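Local coordinates for protein probable thiosulfate sulfurtransferase (Thermus thermophilus, PDB 2EG4) that probably transfers sulfur from thiosulfate to cyanide, as rhodanese-family enzymes do, and binds a zinc ion, at residues A[133-145]-A[156-169]. Sequence-based numbering, arbitrary orientation.
Sequences LLLDVRSPEEFQG and GRIPGSKNAPLELF. With SO4 (sulfate ion), chain E.
The F143 ring is held between R157 and N163. N163 CB sits over its centre, 3.5 Å from the centroid, with the amide stacked nearly parallel to the ring. On the opposite face R157 CD lies 3.4 Å from F143 CE1, and its guanidinium, tilted 26° from the ring, makes a cation-pi contact. F143 CG stands anti to the backbone N (chi1 -177°), which carries the ring off the helix into this slot; S161 O meets its edge.

Among side-chain hydrogen bonds, R157 NH1 donates to F143 O (3.0 Å), while R157 NE and NH2 hold a sulfate, probably from the crystallisation liquor. A leucine in place of R157 would probably still touch the ring but leave F143 O without this donor and the ring without its cation-pi partner. N163 ND2 spans D136 O and R138 O, 3.0 Å from each. R138 grips the D136 carboxylate side-on through NE and NH2, and NH2 also reaches G156 O (2.8 Å) in the guanidinium plane.

The backbones pair as parallel strands: K162 N to L134 O, D136 N to K162 O (2.8 Å), A164 N to D136 O. Apolar contacts flank the strands, L134 CD1 on I158 CG2 (3.7 Å) and V137 CG1 on F169 CE2.

Strand 134-136, helix 140-143 and edge strand 162-163 form a beta-alpha-beta unit of the second rhodanese-like domain, with R138 near the zinc ligand H192.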
# COMPACT_ATOMS: atom_id res chain seq x y z
N LEU A 133 -14.45 -11.60 5.33
CA LEU A 133 -13.58 -12.19 4.33
C LEU A 133 -12.23 -11.49 4.25
O LEU A 133 -12.06 -10.50 3.54
CB LEU A 133 -14.25 -12.17 2.96
CG LEU A 133 -13.43 -12.73 1.78
CD1 LEU A 133 -12.71 -14.02 2.18
CD2 LEU A 133 -14.36 -12.95 0.61
N LEU A 134 -11.29 -12.05 4.99
CA LEU A 134 -9.94 -11.53 5.07
C LEU A 134 -9.03 -12.44 4.30
O LEU A 134 -8.94 -13.63 4.60
CB LEU A 134 -9.44 -11.54 6.51
CG LEU A 134 -9.46 -10.30 7.37
CD1 LEU A 134 -8.73 -10.61 8.66
CD2 LEU A 134 -8.79 -9.14 6.62
N LEU A 135 -8.34 -11.87 3.32
CA LEU A 135 -7.38 -12.63 2.54
C LEU A 135 -5.97 -12.31 3.02
O LEU A 135 -5.57 -11.13 3.06
CB LEU A 135 -7.48 -12.29 1.05
CG LEU A 135 -8.86 -12.56 0.46
CD1 LEU A 135 -8.84 -12.23 -1.02
CD2 LEU A 135 -9.22 -14.03 0.70
N ASP A 136 -5.24 -13.35 3.40
CA ASP A 136 -3.85 -13.26 3.84
C ASP A 136 -3.07 -13.46 2.53
O ASP A 136 -3.08 -14.56 1.95
CB ASP A 136 -3.57 -14.40 4.80
CG ASP A 136 -2.18 -14.36 5.38
OD1 ASP A 136 -1.25 -13.84 4.72
OD2 ASP A 136 -2.02 -14.85 6.52
N VAL A 137 -2.38 -12.41 2.07
CA VAL A 137 -1.67 -12.51 0.81
C VAL A 137 -0.23 -12.95 0.91
O VAL A 137 0.53 -12.86 -0.06
CB VAL A 137 -1.80 -11.20 -0.02
CG1 VAL A 137 -3.29 -10.85 -0.21
CG2 VAL A 137 -1.07 -10.04 0.67
N ARG A 138 0.15 -13.46 2.07
CA ARG A 138 1.51 -13.95 2.26
C ARG A 138 1.66 -15.34 1.64
O ARG A 138 0.72 -15.88 1.06
CB ARG A 138 1.83 -14.01 3.74
CG ARG A 138 1.76 -12.63 4.42
CD ARG A 138 2.06 -12.73 5.89
NE ARG A 138 1.06 -13.58 6.53
CZ ARG A 138 1.19 -14.17 7.70
NH1 ARG A 138 2.30 -14.03 8.42
NH2 ARG A 138 0.22 -14.96 8.14
N SER A 139 2.84 -15.92 1.77
CA SER A 139 3.07 -17.25 1.21
C SER A 139 2.38 -18.29 2.08
O SER A 139 2.04 -18.01 3.23
CB SER A 139 4.57 -17.56 1.18
OG SER A 139 5.10 -17.61 2.50
N PRO A 140 2.15 -19.49 1.53
CA PRO A 140 1.50 -20.57 2.29
C PRO A 140 2.27 -20.88 3.57
O PRO A 140 1.66 -21.18 4.60
CB PRO A 140 1.54 -21.75 1.31
CG PRO A 140 1.36 -21.07 -0.01
CD PRO A 140 2.28 -19.86 0.11
N GLU A 141 3.60 -20.81 3.50
CA GLU A 141 4.44 -21.09 4.67
C GLU A 141 4.22 -20.06 5.79
O GLU A 141 4.30 -20.40 6.97
CB GLU A 141 5.93 -21.08 4.29
CG GLU A 141 6.40 -22.23 3.42
CD GLU A 141 5.74 -22.25 2.05
OE1 GLU A 141 5.49 -21.16 1.48
OE2 GLU A 141 5.50 -23.37 1.53
N GLU A 142 4.00 -18.81 5.40
CA GLU A 142 3.77 -17.75 6.38
C GLU A 142 2.37 -17.97 6.95
O GLU A 142 2.14 -17.86 8.15
CB GLU A 142 3.87 -16.37 5.71
CG GLU A 142 5.30 -15.94 5.34
CD GLU A 142 5.33 -14.80 4.35
OE1 GLU A 142 5.15 -15.04 3.13
OE2 GLU A 142 5.50 -13.64 4.79
N PHE A 143 1.44 -18.27 6.05
CA PHE A 143 0.05 -18.51 6.42
C PHE A 143 -0.08 -19.65 7.44
O PHE A 143 -0.91 -19.60 8.35
CB PHE A 143 -0.75 -18.86 5.17
CG PHE A 143 -2.21 -19.06 5.40
CD1 PHE A 143 -3.05 -17.98 5.66
CD2 PHE A 143 -2.76 -20.34 5.34
CE1 PHE A 143 -4.41 -18.17 5.85
CE2 PHE A 143 -4.13 -20.54 5.53
CZ PHE A 143 -4.95 -19.45 5.78
N GLN A 144 0.73 -20.69 7.25
CA GLN A 144 0.70 -21.84 8.14
C GLN A 144 1.49 -21.62 9.42
O GLN A 144 1.46 -22.46 10.34
CB GLN A 144 1.26 -23.06 7.41
CG GLN A 144 0.46 -23.49 6.20
CD GLN A 144 1.08 -24.68 5.53
OE1 GLN A 144 1.35 -25.70 6.17
NE2 GLN A 144 1.33 -24.58 4.23
N GLY A 145 2.18 -20.48 9.50
CA GLY A 145 2.96 -20.16 10.67
C GLY A 145 4.30 -20.87 10.74
O GLY A 145 4.94 -20.89 11.80
N GLY A 156 2.15 -17.29 12.37
CA GLY A 156 0.72 -17.37 12.56
C GLY A 156 -0.05 -16.54 11.57
O GLY A 156 0.54 -15.83 10.76
N ARG A 157 -1.37 -16.66 11.65
CA ARG A 157 -2.30 -15.96 10.78
C ARG A 157 -3.49 -15.54 11.61
O ARG A 157 -3.69 -16.02 12.73
CB ARG A 157 -2.79 -16.89 9.67
CG ARG A 157 -3.48 -18.13 10.22
CD ARG A 157 -4.22 -18.92 9.14
NE ARG A 157 -4.87 -20.12 9.69
CZ ARG A 157 -4.24 -21.25 9.97
NH1 ARG A 157 -2.93 -21.36 9.75
NH2 ARG A 157 -4.91 -22.29 10.46
N ILE A 158 -4.28 -14.62 11.08
CA ILE A 158 -5.47 -14.16 11.76
C ILE A 158 -6.45 -15.33 11.61
O ILE A 158 -6.63 -15.85 10.51
CB ILE A 158 -6.00 -12.86 11.10
CG1 ILE A 158 -5.02 -11.72 11.43
CG2 ILE A 158 -7.41 -12.51 11.61
CD1 ILE A 158 -5.31 -10.42 10.72
N PRO A 159 -7.06 -15.78 12.72
CA PRO A 159 -8.00 -16.91 12.65
C PRO A 159 -9.13 -16.66 11.66
O PRO A 159 -9.70 -15.57 11.62
CB PRO A 159 -8.51 -17.02 14.09
CG PRO A 159 -7.34 -16.45 14.91
CD PRO A 159 -6.99 -15.24 14.08
N GLY A 160 -9.44 -17.68 10.85
CA GLY A 160 -10.52 -17.55 9.89
C GLY A 160 -10.15 -16.98 8.53
O GLY A 160 -10.95 -16.98 7.60
N SER A 161 -8.92 -16.47 8.40
CA SER A 161 -8.50 -15.89 7.13
C SER A 161 -8.23 -16.96 6.07
O SER A 161 -7.98 -18.12 6.39
CB SER A 161 -7.24 -15.06 7.33
OG SER A 161 -6.20 -15.89 7.80
N LYS A 162 -8.25 -16.56 4.81
CA LYS A 162 -7.98 -17.49 3.71
C LYS A 162 -6.71 -17.03 3.01
O LYS A 162 -6.48 -15.84 2.85
CB LYS A 162 -9.15 -17.50 2.73
CG LYS A 162 -10.50 -17.77 3.40
CD LYS A 162 -10.50 -19.09 4.16
CE LYS A 162 -11.86 -19.36 4.80
NZ LYS A 162 -11.86 -20.59 5.63
N ASN A 163 -5.89 -17.99 2.59
CA ASN A 163 -4.64 -17.68 1.92
C ASN A 163 -4.83 -17.42 0.43
O ASN A 163 -5.43 -18.22 -0.29
CB ASN A 163 -3.66 -18.84 2.16
CG ASN A 163 -2.23 -18.53 1.72
OD1 ASN A 163 -1.44 -19.46 1.48
ND2 ASN A 163 -1.87 -17.25 1.64
N ALA A 164 -4.37 -16.26 -0.03
CA ALA A 164 -4.43 -15.88 -1.44
C ALA A 164 -3.08 -15.21 -1.71
O ALA A 164 -2.97 -13.98 -1.72
CB ALA A 164 -5.60 -14.90 -1.70
N PRO A 165 -2.02 -16.03 -1.90
CA PRO A 165 -0.66 -15.55 -2.16
C PRO A 165 -0.59 -14.44 -3.19
O PRO A 165 -1.26 -14.49 -4.21
CB PRO A 165 0.07 -16.81 -2.61
CG PRO A 165 -0.63 -17.89 -1.80
CD PRO A 165 -2.09 -17.50 -1.96
N LEU A 166 0.25 -13.45 -2.90
CA LEU A 166 0.45 -12.28 -3.75
C LEU A 166 0.53 -12.60 -5.24
O LEU A 166 -0.09 -11.92 -6.07
CB LEU A 166 1.74 -11.57 -3.32
CG LEU A 166 2.22 -10.40 -4.19
CD1 LEU A 166 1.27 -9.23 -4.03
CD2 LEU A 166 3.63 -10.01 -3.78
N GLU A 167 1.31 -13.63 -5.55
CA GLU A 167 1.52 -14.08 -6.93
C GLU A 167 0.24 -14.16 -7.75
O GLU A 167 0.21 -13.72 -8.91
CB GLU A 167 2.21 -15.45 -6.92
CG GLU A 167 3.66 -15.43 -6.41
CD GLU A 167 3.83 -14.82 -5.02
OE1 GLU A 167 3.13 -15.25 -4.08
OE2 GLU A 167 4.68 -13.91 -4.88
N LEU A 168 -0.82 -14.70 -7.16
CA LEU A 168 -2.10 -14.83 -7.84
C LEU A 168 -2.62 -13.51 -8.41
O LEU A 168 -3.24 -13.47 -9.47
CB LEU A 168 -3.16 -15.38 -6.88
CG LEU A 168 -2.93 -16.76 -6.26
CD1 LEU A 168 -4.00 -17.02 -5.18
CD2 LEU A 168 -3.00 -17.82 -7.36
N PHE A 169 -2.37 -12.42 -7.69
CA PHE A 169 -2.85 -11.11 -8.11
C PHE A 169 -2.14 -10.55 -9.33
O PHE A 169 -2.59 -9.58 -9.93
CB PHE A 169 -2.76 -10.14 -6.93
CG PHE A 169 -3.69 -10.48 -5.81
CD1 PHE A 169 -4.99 -9.97 -5.79
CD2 PHE A 169 -3.31 -11.38 -4.81
CE1 PHE A 169 -5.90 -10.35 -4.81
CE2 PHE A 169 -4.20 -11.76 -3.82
CZ PHE A 169 -5.50 -11.25 -3.82
S SO4 E . -8.35 -21.16 11.05
O1 SO4 E . -7.56 -22.05 11.95
O2 SO4 E . -8.70 -21.88 9.78
O3 SO4 E . -9.61 -20.75 11.75
O4 SO4 E . -7.55 -19.93 10.71
O HOH W 1 -11.86 -14.35 7.19
O HOH W 2 3.70 -16.53 9.98